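Side-chain contacts in NOL1/NOP2/sun family protein (Enterococcus faecium, PDB 3M4X), which probably methylates ribosomal RNA, as a member of the NOL1/NOP2/sun family of S-adenosylmethionine-dependent cytosine-5 methyltransferases: residues A[320-324]-A[325-329]; A[384-387]-A[388-392]; A[447-450]-A[451-455]. All coordinates share one frame; numbering follows the deposited sequence.

In the fold
The three contacts follow one another along the C-terminal part of the chain, and none nests in or crosses another. Interaction 1 shapes the entry into helix 324-336, after the loop that leaves strand 295-302. Interaction 2 turns the chain from strand 381-384 into the short helix 386-390. Interaction 3 folds the tail after strand 444-447, in the PUA-like domain. Interactions 1 and 2 do not touch; their centres are about 20 Å apart. Interactions 2 and 3 do touch: the ring of Tyr-386 packs against Phe-449, Pro-450 and Leu-453. This joint ties the first C-terminal domain to the PUA-like domain.

Interaction 1 (A[320-324]-A[325-329]); sequences VQMTK and EQEKL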
# COMPACT_ATOMS: atom_id res chain seq x y z
N VAL A 320 10.63 -19.97 18.74
CA VAL A 320 10.43 -18.63 18.19
C VAL A 320 11.36 -17.64 18.89
O VAL A 320 11.85 -16.69 18.27
CB VAL A 320 8.97 -18.20 18.33
CG1 VAL A 320 8.87 -16.70 18.53
CG2 VAL A 320 8.16 -18.64 17.12
N GLN A 321 11.59 -17.87 20.17
CA GLN A 321 12.53 -17.06 20.93
C GLN A 321 13.94 -17.22 20.36
O GLN A 321 14.29 -18.28 19.83
CB GLN A 321 12.53 -17.47 22.40
CG GLN A 321 12.45 -16.30 23.38
CD GLN A 321 11.03 -15.91 23.70
OE1 GLN A 321 10.25 -16.72 24.21
NE2 GLN A 321 10.66 -14.67 23.39
N MSE A 322 14.75 -16.17 20.48
CA MSE A 322 16.13 -16.25 20.04
C MSE A 322 16.94 -17.26 20.86
O MSE A 322 16.77 -17.39 22.06
CB MSE A 322 16.80 -14.88 20.14
CG MSE A 322 15.95 -13.75 19.64
SE MSE A 322 16.92 -12.07 19.67
CE MSE A 322 18.33 -12.54 18.45
N THR A 323 17.80 -17.98 20.16
CA THR A 323 18.85 -18.78 20.76
C THR A 323 19.65 -17.91 21.74
O THR A 323 19.65 -16.68 21.62
CB THR A 323 19.78 -19.31 19.64
OG1 THR A 323 19.47 -20.68 19.37
CG2 THR A 323 21.23 -19.18 20.00
N LYS A 324 20.31 -18.54 22.72
CA LYS A 324 21.18 -17.82 23.66
C LYS A 324 22.24 -17.03 22.90
O LYS A 324 22.54 -15.88 23.23
CB LYS A 324 21.90 -18.81 24.59
CG LYS A 324 21.02 -19.70 25.45
CD LYS A 324 21.87 -20.69 26.25
CE LYS A 324 21.01 -21.67 27.03
NZ LYS A 324 21.80 -22.79 27.60
N GLU A 325 22.83 -17.68 21.91
CA GLU A 325 23.87 -17.09 21.09
C GLU A 325 23.28 -16.02 20.17
O GLU A 325 23.92 -15.01 19.88
CB GLU A 325 24.56 -18.18 20.28
CG GLU A 325 25.38 -17.67 19.12
CD GLU A 325 26.22 -18.77 18.49
OE1 GLU A 325 26.75 -19.61 19.25
OE2 GLU A 325 26.34 -18.79 17.25
N GLN A 326 22.06 -16.26 19.71
CA GLN A 326 21.36 -15.32 18.84
C GLN A 326 21.05 -14.06 19.62
O GLN A 326 21.19 -12.95 19.10
CB GLN A 326 20.08 -15.95 18.28
CG GLN A 326 20.35 -16.96 17.19
CD GLN A 326 19.11 -17.73 16.78
OE1 GLN A 326 18.05 -17.65 17.43
NE2 GLN A 326 19.22 -18.49 15.70
N GLU A 327 20.63 -14.24 20.86
CA GLU A 327 20.47 -13.14 21.79
C GLU A 327 21.76 -12.34 21.85
O GLU A 327 21.75 -11.11 21.73
CB GLU A 327 20.15 -13.68 23.19
CG GLU A 327 18.69 -13.55 23.59
CD GLU A 327 18.35 -12.17 24.10
OE1 GLU A 327 17.65 -12.07 25.14
OE2 GLU A 327 18.78 -11.18 23.47
N LYS A 328 22.88 -13.03 22.05
CA LYS A 328 24.16 -12.36 22.17
C LYS A 328 24.46 -11.61 20.89
O LYS A 328 24.67 -10.41 20.90
CB LYS A 328 25.28 -13.37 22.47
CG LYS A 328 26.69 -12.80 22.31
CD LYS A 328 27.76 -13.81 22.72
CE LYS A 328 27.66 -14.14 24.21
NZ LYS A 328 28.47 -15.33 24.57
N LEU A 329 24.46 -12.35 19.78
CA LEU A 329 24.71 -11.77 18.47
C LEU A 329 23.92 -10.48 18.19
O LEU A 329 24.51 -9.47 17.78
CB LEU A 329 24.44 -12.82 17.38
CG LEU A 329 25.67 -13.57 16.85
CD1 LEU A 329 26.64 -13.88 17.96
CD2 LEU A 329 25.27 -14.84 16.12
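Gln-326 folds back over Thr-323 at the start of helix 324-336. Thr-323 is the N-cap residue. Its backbone N donates to Gln-326 OE1 at 2.8 Å, with an N-H...O angle of 162°. Only the Gln-326 half of a capping-box pattern is present, since the Thr-323 side chain makes no capping bond. The donor lies above the amide carbonyl plane and not on a lone pair. Gln-326 has CG beside its own backbone N (chi1 -75°) and an extended chain beyond, which carries the amide back toward the cap. The two side chains cross at about a right angle, with Gln-326 CD 3.3 Å from Thr-323 CB.

The tight part lies round this amide and Met-322, a selenomethionine. Met-322 CB sits 3.9 Å from Gln-326 CB. The chain then bends at its last torsion toward the Gln-326 carbonyl. There CE is modelled unusually close to Gln-326 O, so its exact place is doubtful. Thr-323 CG2 is modelled only 2.9 Å from Glu-325 N, and the placement of that methyl is doubtful too. The first helical turn is closed by Glu-327 N to Thr-323 O (2.7 Å) and Lys-328 N to Lys-324 O (3.1 Å).

The solvent side is loose. Lys-324, Glu-325 and Lys-328 send their charged ends away from the contact, and all three residues are exposed.

On the inner side, Met-322 and Gln-326 both rest on Val-347 of strand 344-348 and on Phe-377 of strand 372-378. The helix start is thus laid against this antiparallel sheet.

Interaction 2 (A[384-387]-A[388-392]); sequences PSYA and LALAT
Ser-385 caps the N terminus of helix 386-390: its OG accepts a bond from Leu-388 N. From Leu-388 N to Ser-385 OG the distance is 3.1 Å, and the N-H...O angle is 158°. This is a classical N-cap, made just after strand 381-384 ends. Ser-385 holds OG between its backbone N and carbonyl carbon (chi1 66°), which turns the oxygen toward the first helical turn. The same hydroxyl also bonds to His-373 O, so it links the helix start to the neighbouring strand 372-378.

Two backbone bonds run along the short helix. Ala-389 N donates to Ser-385 O at 3.2 Å and is almost straight. Leu-390 N donates to Tyr-386 O at 3.0 Å.

Packing follows one turn along. The Tyr-386 side chain starts away from the next turn, but its ring swings back to meet Leu-390. Leu-390 lays both methyls on one face of the ring. CD1 lies near the rim, by CE1. CD2 makes a CH-pi contact, 4.1 Å from the ring centroid. The phenol end has its own partner, since Tyr-386 OH bonds to Gln-83 NE2. Leu-388 packs on Phe-333 of helix 324-336, and Ala-389 touches Phe-437 of strand 433-441. The closest side-chain approach of Tyr-386 and Leu-390 is CZ to CD2, 3.7 Å.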
# COMPACT_ATOMS: atom_id res chain seq x y z
N PRO A 384 22.50 -7.59 9.30
CA PRO A 384 21.38 -6.66 9.27
C PRO A 384 20.72 -6.72 7.89
O PRO A 384 21.39 -7.07 6.90
CB PRO A 384 22.05 -5.29 9.47
CG PRO A 384 23.50 -5.56 9.72
CD PRO A 384 23.80 -6.91 9.19
N SER A 385 19.45 -6.36 7.81
CA SER A 385 18.70 -6.52 6.57
C SER A 385 18.52 -5.24 5.78
O SER A 385 18.66 -4.12 6.29
CB SER A 385 17.31 -7.07 6.88
OG SER A 385 16.60 -6.09 7.61
N TYR A 386 18.17 -5.43 4.51
CA TYR A 386 17.76 -4.36 3.61
C TYR A 386 16.56 -3.64 4.21
O TYR A 386 16.50 -2.41 4.20
CB TYR A 386 17.41 -4.98 2.27
CG TYR A 386 17.13 -4.02 1.13
CD1 TYR A 386 18.09 -3.11 0.72
CD2 TYR A 386 15.94 -4.06 0.43
CE1 TYR A 386 17.86 -2.25 -0.33
CE2 TYR A 386 15.70 -3.21 -0.63
CZ TYR A 386 16.67 -2.30 -1.00
OH TYR A 386 16.44 -1.44 -2.05
N ALA A 387 15.62 -4.40 4.75
CA ALA A 387 14.41 -3.81 5.33
C ALA A 387 14.76 -2.80 6.41
O ALA A 387 14.20 -1.70 6.47
CB ALA A 387 13.47 -4.90 5.87
N LEU A 388 15.68 -3.18 7.30
CA LEU A 388 16.06 -2.34 8.42
C LEU A 388 16.71 -1.05 7.92
O LEU A 388 16.36 0.05 8.36
CB LEU A 388 17.01 -3.11 9.36
CG LEU A 388 17.62 -2.33 10.53
CD1 LEU A 388 16.56 -1.61 11.32
CD2 LEU A 388 18.43 -3.24 11.42
N ALA A 389 17.64 -1.19 6.99
CA ALA A 389 18.23 -0.03 6.33
C ALA A 389 17.17 0.95 5.84
O ALA A 389 17.23 2.14 6.13
CB ALA A 389 19.14 -0.47 5.17
N LEU A 390 16.19 0.43 5.10
CA LEU A 390 15.14 1.26 4.48
C LEU A 390 14.04 1.74 5.44
O LEU A 390 13.20 2.55 5.05
CB LEU A 390 14.53 0.54 3.28
CG LEU A 390 15.28 0.83 1.97
CD1 LEU A 390 16.75 0.43 2.06
CD2 LEU A 390 14.61 0.16 0.79
N ALA A 391 14.05 1.25 6.68
CA ALA A 391 13.13 1.75 7.72
C ALA A 391 13.82 2.70 8.68
O ALA A 391 13.24 3.09 9.70
CB ALA A 391 12.53 0.59 8.49
N THR A 392 15.05 3.09 8.38
CA THR A 392 15.78 3.99 9.25
C THR A 392 15.17 5.37 9.14
O THR A 392 14.97 5.86 8.03
CB THR A 392 17.27 4.11 8.86
OG1 THR A 392 17.88 2.82 8.87
CG2 THR A 392 18.01 5.02 9.84

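Interaction 3 (A[447-450]-A[451-455]); sequences NFFP and KGLRF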
# COMPACT_ATOMS: atom_id res chain seq x y z
N ASN A 447 29.31 -5.70 -0.35
CA ASN A 447 27.99 -5.41 -0.89
C ASN A 447 26.85 -6.23 -0.30
O ASN A 447 26.84 -7.46 -0.39
CB ASN A 447 27.99 -5.54 -2.41
CG ASN A 447 26.68 -5.13 -3.01
OD1 ASN A 447 25.66 -5.77 -2.79
ND2 ASN A 447 26.68 -4.03 -3.75
N PHE A 448 25.88 -5.54 0.28
CA PHE A 448 24.69 -6.20 0.79
C PHE A 448 23.38 -5.68 0.20
O PHE A 448 22.32 -5.75 0.83
CB PHE A 448 24.69 -6.22 2.31
CG PHE A 448 25.69 -7.18 2.86
CD1 PHE A 448 27.01 -6.81 3.03
CD2 PHE A 448 25.33 -8.49 3.12
CE1 PHE A 448 27.94 -7.71 3.49
CE2 PHE A 448 26.27 -9.40 3.58
CZ PHE A 448 27.57 -9.00 3.76
N PHE A 449 23.47 -5.18 -1.03
CA PHE A 449 22.26 -4.94 -1.80
C PHE A 449 21.72 -6.30 -2.22
O PHE A 449 22.44 -7.10 -2.82
CB PHE A 449 22.54 -4.07 -3.02
CG PHE A 449 21.28 -3.58 -3.70
CD1 PHE A 449 20.40 -2.75 -3.02
CD2 PHE A 449 20.98 -3.94 -5.00
CE1 PHE A 449 19.25 -2.30 -3.63
CE2 PHE A 449 19.83 -3.49 -5.62
CZ PHE A 449 18.96 -2.67 -4.93
N PRO A 450 20.45 -6.59 -1.87
CA PRO A 450 19.87 -7.91 -2.14
C PRO A 450 20.12 -8.35 -3.58
O PRO A 450 19.89 -7.58 -4.52
CB PRO A 450 18.38 -7.69 -1.86
CG PRO A 450 18.38 -6.65 -0.78
CD PRO A 450 19.53 -5.72 -1.11
N LYS A 451 20.60 -9.59 -3.74
CA LYS A 451 21.00 -10.12 -5.04
C LYS A 451 19.86 -10.05 -6.05
O LYS A 451 20.09 -9.80 -7.23
CB LYS A 451 21.49 -11.56 -4.90
CG LYS A 451 22.63 -11.74 -3.90
CD LYS A 451 23.01 -13.21 -3.72
CE LYS A 451 24.14 -13.35 -2.71
NZ LYS A 451 24.53 -14.77 -2.48
N GLY A 452 18.64 -10.25 -5.57
CA GLY A 452 17.47 -10.26 -6.43
C GLY A 452 17.09 -8.90 -6.97
O GLY A 452 16.17 -8.79 -7.78
N LEU A 453 17.80 -7.85 -6.55
CA LEU A 453 17.45 -6.50 -6.97
C LEU A 453 18.51 -5.81 -7.84
O LEU A 453 18.26 -4.73 -8.36
CB LEU A 453 17.17 -5.62 -5.74
CG LEU A 453 15.97 -6.01 -4.87
CD1 LEU A 453 15.91 -5.16 -3.60
CD2 LEU A 453 14.67 -5.90 -5.67
N ARG A 454 19.67 -6.44 -8.00
CA ARG A 454 20.79 -5.81 -8.70
C ARG A 454 20.52 -5.52 -10.18
O ARG A 454 19.69 -6.19 -10.80
CB ARG A 454 22.05 -6.67 -8.53
CG ARG A 454 22.51 -6.74 -7.08
CD ARG A 454 23.53 -7.83 -6.84
NE ARG A 454 24.13 -7.74 -5.51
CZ ARG A 454 24.98 -8.63 -5.00
NH1 ARG A 454 25.33 -9.70 -5.72
NH2 ARG A 454 25.48 -8.47 -3.78
N PHE A 455 21.18 -4.49 -10.73
CA PHE A 455 21.06 -4.17 -12.17
C PHE A 455 22.32 -4.55 -12.93
O PHE A 455 22.74 -3.84 -13.85
CB PHE A 455 20.76 -2.69 -12.44
CG PHE A 455 19.82 -2.04 -11.46
CD1 PHE A 455 18.97 -2.79 -10.67
CD2 PHE A 455 19.79 -0.65 -11.34
CE1 PHE A 455 18.13 -2.17 -9.76
CE2 PHE A 455 18.94 -0.04 -10.45
CZ PHE A 455 18.11 -0.79 -9.65
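Asn-447 and Arg-454 join the two ends of a compact turn in the tail of the PUA-like domain, after strand 444-447. Asn-447 forms an Asx turn: its OD1 accepts from Phe-449 N at 2.9 Å. Residues 450-453 then make a type I beta turn, closed by Leu-453 N to Pro-450 O at 2.9 Å.

The side-chain polar bonds centre on Asn-447 OD1. Arg-454 NH2 also donates to it, at 2.9 Å with an N-H...O angle of 145°. The two donors come from opposite faces of the amide plane, and neither lies on a lone pair. Together they grip the oxygen and help fix the rotation of the amide. The other end of the amide is held as well, since Asn-447 ND2 bonds to Tyr-411 O. The amide and guanidinium planes stand 80° apart. Arg-454 is extended from CG to NE, which lets it run back past Phe-449 to the start of the turn. On the way its NE makes a weak bond to Phe-449 O at 3.2 Å.

The apolar contacts involve Phe-449, Pro-450 and Leu-453. Phe-449 and Leu-453 cross at about a right angle, with ring atom CE2 3.4 Å from Leu-453 CB. Pro-450 CB meets Leu-453 CD1 at 3.9 Å. The Phe-449 ring and the Arg-454 guanidinium are only 23° apart in plane, but they do not stack: the touch is made by the aliphatic part, CG beside ring atom CD2, at the rim. Phe-449 is buried; its ring also meets that of Tyr-411. Leu-453 O lies at the ring edge near its plane, 3.4 Å from Phe-449 CE2.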